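Local structure of trichothecene 15-O-acetyltransferase TRI3 (Fusarium sporotrichioides, 3FOT) at residues R47-Y51 / V469-L473; W189-G193 / V339-R343. The protein transfers an acetyl group to the 15-oxygen of trichothecene intermediates, a step in the biosynthesis of T-2 toxin and related Fusarium mycotoxins. All blocks are in the same frame, centred on the assembly; numbering follows the deposited sequence.

Interaction 1: residues R47-Y51 / V469-L473; sequences RRALY and VNQSL
Ala-49 is the C-prime residue of the Schellman motif that ends helix 43-46, and its carbonyl is bonded by Asn-470, just beyond strand 457-469. Asn-470 ND2 donates to Ala-49 O over 2.8 Å in a nearly straight bond (N-H...O 174°). The acceptor lies in the amide plane, and the donor arrives close to the carbonyl's own direction, with a C=O...N angle of 163°. The rest of this amide is also engaged: ND2 donates to Glu-142 OE2 and OD1 accepts from Trp-138 NE1, which fixes its flip.

One residue further, Leu-50 O and Asn-470 O stand only 3.1 Å apart with no hydrogen between them. A water bridges the backbones here, donating a hydrogen bond to Leu-50 O (2.8 Å) and accepting one from Ser-472 N (2.8 Å). It sits over the centre of the Tyr-51 ring, 3.8 Å above the plane. Beside it, Ser-472 places OG between its backbone N and carbonyl carbon (chi1 66°), against Leu-50 CD1 at 3.4 Å, while Ser-472 CB meets Leu-50 CD2 at 3.7 Å. At the other end, Val-469 CG1 packs on Tyr-51 O at 3.5 Å, and that oxygen also takes a hydrogen bond from His-186 ND1, the histidine of the HXXXD motif shared by BAHD acyltransferases.

The chemistry implies that an amide engaged at both ends and a bridging water join the two loops. The water's donation to Leu-50 O probably eases the repulsion between the two oxygens, and Tyr-51 O, by accepting from ND1, probably helps to orient His-186.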
loop_
_atom_site.group_PDB
_atom_site.type_symbol
_atom_site.label_atom_id
_atom_site.label_comp_id
_atom_site.label_asym_id
_atom_site.label_seq_id
_atom_site.Cartn_x
_atom_site.Cartn_y
_atom_site.Cartn_z
ATOM N N ARG A 47 -12.053 -2.045 12.637
ATOM C CA ARG A 47 -13.524 -1.954 12.550
ATOM C C ARG A 47 -14.016 -0.657 11.912
ATOM O O ARG A 47 -15.139 -0.607 11.407
ATOM C CB ARG A 47 -14.187 -2.175 13.921
ATOM C CG ARG A 47 -14.098 -3.606 14.379
ATOM C CD ARG A 47 -14.885 -3.857 15.686
ATOM N NE ARG A 47 -14.938 -5.288 15.980
ATOM C CZ ARG A 47 -15.800 -6.152 15.444
ATOM N NH1 ARG A 47 -16.702 -5.760 14.547
ATOM N NH2 ARG A 47 -15.754 -7.420 15.793
ATOM N N ARG A 48 -13.169 0.372 11.908
ATOM C CA ARG A 48 -13.518 1.659 11.333
ATOM C C ARG A 48 -12.799 1.881 10.005
ATOM O O ARG A 48 -12.823 2.981 9.471
ATOM C CB ARG A 48 -13.148 2.775 12.283
ATOM C CG ARG A 48 -14.086 2.916 13.469
ATOM C CD ARG A 48 -13.703 4.177 14.251
ATOM N NE ARG A 48 -12.486 3.976 15.040
ATOM C CZ ARG A 48 -11.629 4.937 15.389
ATOM N NH1 ARG A 48 -11.824 6.197 14.995
ATOM N NH2 ARG A 48 -10.567 4.625 16.128
ATOM N N ALA A 49 -12.176 0.817 9.489
ATOM C CA ALA A 49 -11.490 0.845 8.189
ATOM C C ALA A 49 -10.366 1.873 8.130
ATOM O O ALA A 49 -10.077 2.412 7.056
ATOM C CB ALA A 49 -12.508 1.111 7.057
ATOM N N LEU A 50 -9.721 2.128 9.274
ATOM C CA LEU A 50 -8.803 3.253 9.390
ATOM C C LEU A 50 -7.560 3.108 8.525
ATOM O O LEU A 50 -6.995 4.119 8.156
ATOM C CB LEU A 50 -8.406 3.546 10.844
ATOM C CG LEU A 50 -9.519 4.033 11.794
ATOM C CD1 LEU A 50 -8.872 4.632 13.036
ATOM C CD2 LEU A 50 -10.448 5.018 11.097
ATOM N N TYR A 51 -7.138 1.881 8.221
ATOM C CA TYR A 51 -5.968 1.670 7.330
ATOM C C TYR A 51 -6.295 0.956 6.001
ATOM O O TYR A 51 -5.393 0.393 5.381
ATOM C CB TYR A 51 -4.872 0.840 8.019
ATOM C CG TYR A 51 -4.219 1.474 9.228
ATOM C CD1 TYR A 51 -3.060 2.227 9.092
ATOM C CD2 TYR A 51 -4.748 1.297 10.502
ATOM C CE1 TYR A 51 -2.434 2.797 10.208
ATOM C CE2 TYR A 51 -4.137 1.851 11.620
ATOM C CZ TYR A 51 -2.984 2.607 11.464
ATOM O OH TYR A 51 -2.368 3.192 12.561
ATOM N N VAL A 469 -4.196 4.650 0.787
ATOM C CA VAL A 469 -4.370 3.971 2.075
ATOM C C VAL A 469 -5.059 4.977 2.964
ATOM O O VAL A 469 -4.578 6.121 3.056
ATOM C CB VAL A 469 -3.039 3.578 2.717
ATOM C CG1 VAL A 469 -3.287 2.880 4.042
ATOM C CG2 VAL A 469 -2.266 2.665 1.773
ATOM N N ASN A 470 -6.177 4.593 3.586
ATOM C CA ASN A 470 -6.936 5.528 4.413
ATOM C C ASN A 470 -6.022 6.107 5.488
ATOM O O ASN A 470 -5.151 5.410 5.992
ATOM C CB ASN A 470 -8.111 4.842 5.103
ATOM C CG ASN A 470 -9.315 4.643 4.180
ATOM O OD1 ASN A 470 -9.401 5.228 3.095
ATOM N ND2 ASN A 470 -10.252 3.825 4.624
ATOM N N GLN A 471 -6.230 7.374 5.827
ATOM C CA GLN A 471 -5.424 8.049 6.845
ATOM C C GLN A 471 -6.333 8.609 7.939
ATOM O O GLN A 471 -7.176 9.480 7.671
ATOM C CB GLN A 471 -4.585 9.171 6.227
ATOM C CG GLN A 471 -3.889 10.104 7.248
ATOM C CD GLN A 471 -2.790 9.415 8.052
ATOM O OE1 GLN A 471 -3.032 8.426 8.739
ATOM N NE2 GLN A 471 -1.576 9.963 7.989
ATOM N N SER A 472 -6.152 8.082 9.150
ATOM C CA SER A 472 -6.884 8.524 10.328
ATOM C C SER A 472 -5.984 9.255 11.339
ATOM O O SER A 472 -6.468 9.698 12.382
ATOM C CB SER A 472 -7.494 7.304 11.021
ATOM O OG SER A 472 -6.444 6.463 11.533
ATOM N N LEU A 473 -4.687 9.318 11.057
ATOM C CA LEU A 473 -3.735 10.009 11.939
ATOM C C LEU A 473 -3.421 11.382 11.346
ATOM O O LEU A 473 -3.677 11.614 10.151
ATOM C CB LEU A 473 -2.472 9.157 12.168
ATOM C CG LEU A 473 -2.645 8.010 13.190
ATOM C CD1 LEU A 473 -1.461 7.055 13.190
ATOM C CD2 LEU A 473 -2.925 8.525 14.630
HETATM O O HOH W 1 -5.035 5.544 9.562
#

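Interaction 2: residues W189-G193 / V339-R343; sequences WDGIG and VDGRR
Arg-342 reaches from just beyond the end of strand 333-340 to Asp-190. From CB, CG stands anti to the carbonyl carbon; the chain then stays extended through CD to NE, carrying the charged group across to the start of helix 191-205. NE passes Ile-192 CG2 at 3.7 Å. At CZ the same methyl lies over the middle of one guanidinium face, 3.5 Å from the carbon, as the two side chains slide past each other in opposite directions.

The tip grips Asp-190 end-on, one nitrogen to each oxygen. NH1 donates to Asp-190 OD2, which uses its syn lone pair, at 2.9 Å (N-H...O 164°). NH2 reaches Asp-190 OD1 at 3.0 Å on a more bent path of 149°, tilted from the guanidinium plane; the two flat groups are turned 41° against each other. NH1 also donates, within the guanidinium plane, to Asp-340 OD1 at 2.9 Å. That oxygen takes Arg-342 N (3.0 Å) from the opposite face of its carboxylate, closing an Asx turn. NH2 is further held by Phe-353 O.

Asp-190 itself is the N-cap residue, its OD1 accepting from Gly-193 N at 2.9 Å, while OD2 is also bonded by Cys-357 N and Gln-358 NE2. Asp-190 is the aspartate of the HXXXD motif, which in BAHD enzymes is generally structural and paired with an arginine. With two carboxylates sharing one guanidinium and each Asp-190 oxygen accepting from more than one donor, the geometry is consistent with that role: a buried network that fixes the motif's end.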
loop_
_atom_site.group_PDB
_atom_site.type_symbol
_atom_site.label_atom_id
_atom_site.label_comp_id
_atom_site.label_asym_id
_atom_site.label_seq_id
_atom_site.Cartn_x
_atom_site.Cartn_y
_atom_site.Cartn_z
ATOM N N TRP A 189 -2.707 -7.954 3.587
ATOM C CA TRP A 189 -1.774 -7.583 2.519
ATOM C C TRP A 189 -0.863 -6.463 2.934
ATOM O O TRP A 189 -1.222 -5.652 3.768
ATOM C CB TRP A 189 -2.537 -7.005 1.319
ATOM C CG TRP A 189 -3.839 -7.652 0.949
ATOM C CD1 TRP A 189 -5.093 -7.310 1.413
ATOM C CD2 TRP A 189 -4.037 -8.694 -0.005
ATOM N NE1 TRP A 189 -6.047 -8.085 0.799
ATOM C CE2 TRP A 189 -5.429 -8.942 -0.071
ATOM C CE3 TRP A 189 -3.170 -9.458 -0.820
ATOM C CZ2 TRP A 189 -5.982 -9.913 -0.918
ATOM C CZ3 TRP A 189 -3.726 -10.430 -1.653
ATOM C CH2 TRP A 189 -5.112 -10.644 -1.700
ATOM N N ASP A 190 0.286 -6.334 2.275
ATOM C CA ASP A 190 0.852 -4.988 2.209
ATOM C C ASP A 190 0.584 -4.425 0.813
ATOM O O ASP A 190 -0.046 -5.094 -0.016
ATOM C CB ASP A 190 2.337 -4.943 2.598
ATOM C CG ASP A 190 3.194 -5.878 1.802
ATOM O OD1 ASP A 190 2.771 -6.333 0.726
ATOM O OD2 ASP A 190 4.344 -6.113 2.246
ATOM N N GLY A 191 1.026 -3.205 0.543
ATOM C CA GLY A 191 0.814 -2.630 -0.795
ATOM C C GLY A 191 1.327 -3.463 -1.939
ATOM O O GLY A 191 0.724 -3.488 -3.011
ATOM N N ILE A 192 2.446 -4.161 -1.716
ATOM C CA ILE A 192 3.037 -5.034 -2.727
ATOM C C ILE A 192 2.135 -6.228 -3.003
ATOM O O ILE A 192 1.842 -6.540 -4.161
ATOM C CB ILE A 192 4.440 -5.480 -2.275
ATOM C CG1 ILE A 192 5.315 -4.220 -2.209
ATOM C CG2 ILE A 192 4.995 -6.626 -3.188
ATOM C CD1 ILE A 192 6.724 -4.439 -1.972
ATOM N N GLY A 193 1.695 -6.885 -1.940
ATOM C CA GLY A 193 0.903 -8.083 -2.092
ATOM C C GLY A 193 -0.424 -7.759 -2.770
ATOM O O GLY A 193 -0.919 -8.529 -3.613
ATOM N N VAL A 339 9.635 -0.260 5.175
ATOM C CA VAL A 339 10.224 -0.753 3.939
ATOM C C VAL A 339 9.789 -2.187 3.678
ATOM O O VAL A 339 9.450 -2.924 4.607
ATOM C CB VAL A 339 11.779 -0.659 3.906
ATOM C CG1 VAL A 339 12.300 0.776 4.208
ATOM C CG2 VAL A 339 12.395 -1.613 4.873
ATOM N N ASP A 340 9.785 -2.555 2.397
ATOM C CA ASP A 340 9.438 -3.889 1.963
ATOM C C ASP A 340 10.508 -4.835 2.508
ATOM O O ASP A 340 11.703 -4.589 2.299
ATOM C CB ASP A 340 9.410 -3.914 0.419
ATOM C CG ASP A 340 9.262 -5.306 -0.148
ATOM O OD1 ASP A 340 8.878 -6.238 0.586
ATOM O OD2 ASP A 340 9.522 -5.471 -1.360
ATOM N N GLY A 341 10.070 -5.892 3.200
ATOM C CA GLY A 341 10.980 -6.830 3.876
ATOM C C GLY A 341 11.306 -8.094 3.100
ATOM O O GLY A 341 12.003 -8.990 3.595
ATOM N N ARG A 342 10.817 -8.169 1.868
ATOM C CA ARG A 342 10.909 -9.414 1.113
ATOM C C ARG A 342 12.327 -9.924 0.865
ATOM O O ARG A 342 12.525 -11.133 0.784
ATOM C CB ARG A 342 10.142 -9.291 -0.197
ATOM C CG ARG A 342 8.662 -9.482 0.024
ATOM C CD ARG A 342 7.855 -9.002 -1.196
ATOM N NE ARG A 342 6.425 -9.208 -0.959
ATOM C CZ ARG A 342 5.660 -8.413 -0.207
ATOM N NH1 ARG A 342 6.168 -7.338 0.391
ATOM N NH2 ARG A 342 4.371 -8.680 -0.075
ATOM N N ARG A 343 13.291 -9.015 0.767
ATOM C CA ARG A 343 14.691 -9.409 0.549
ATOM C C ARG A 343 15.284 -10.225 1.714
ATOM O O ARG A 343 16.309 -10.910 1.539
ATOM C CB ARG A 343 15.552 -8.178 0.271
ATOM C CG ARG A 343 15.365 -7.613 -1.124
ATOM C CD ARG A 343 16.034 -6.233 -1.230
#

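Along the chain the order is 47-51, 189-193, 339-343 and 469-473, with both halves of interaction 2 falling between the halves of interaction 1. The centres are 19 Å apart and the nearest atoms about 7 Å, without touching. Interaction 1 adjoins strands 53-61 and 457-469, neighbours in the six-stranded mixed sheet. Strand 177-184 of that sheet leads through the HXXXD loop into helix 191-205, whose start interaction 2 ties to the end of strand 333-340. Bonds to His-186 and Asp-190 thus hold both ends of one motif, consistent with a role in shaping the substrate site; the side chains of Tyr-51 and Asp-190 each lie about 10 Å from that of substrate-binding His-414.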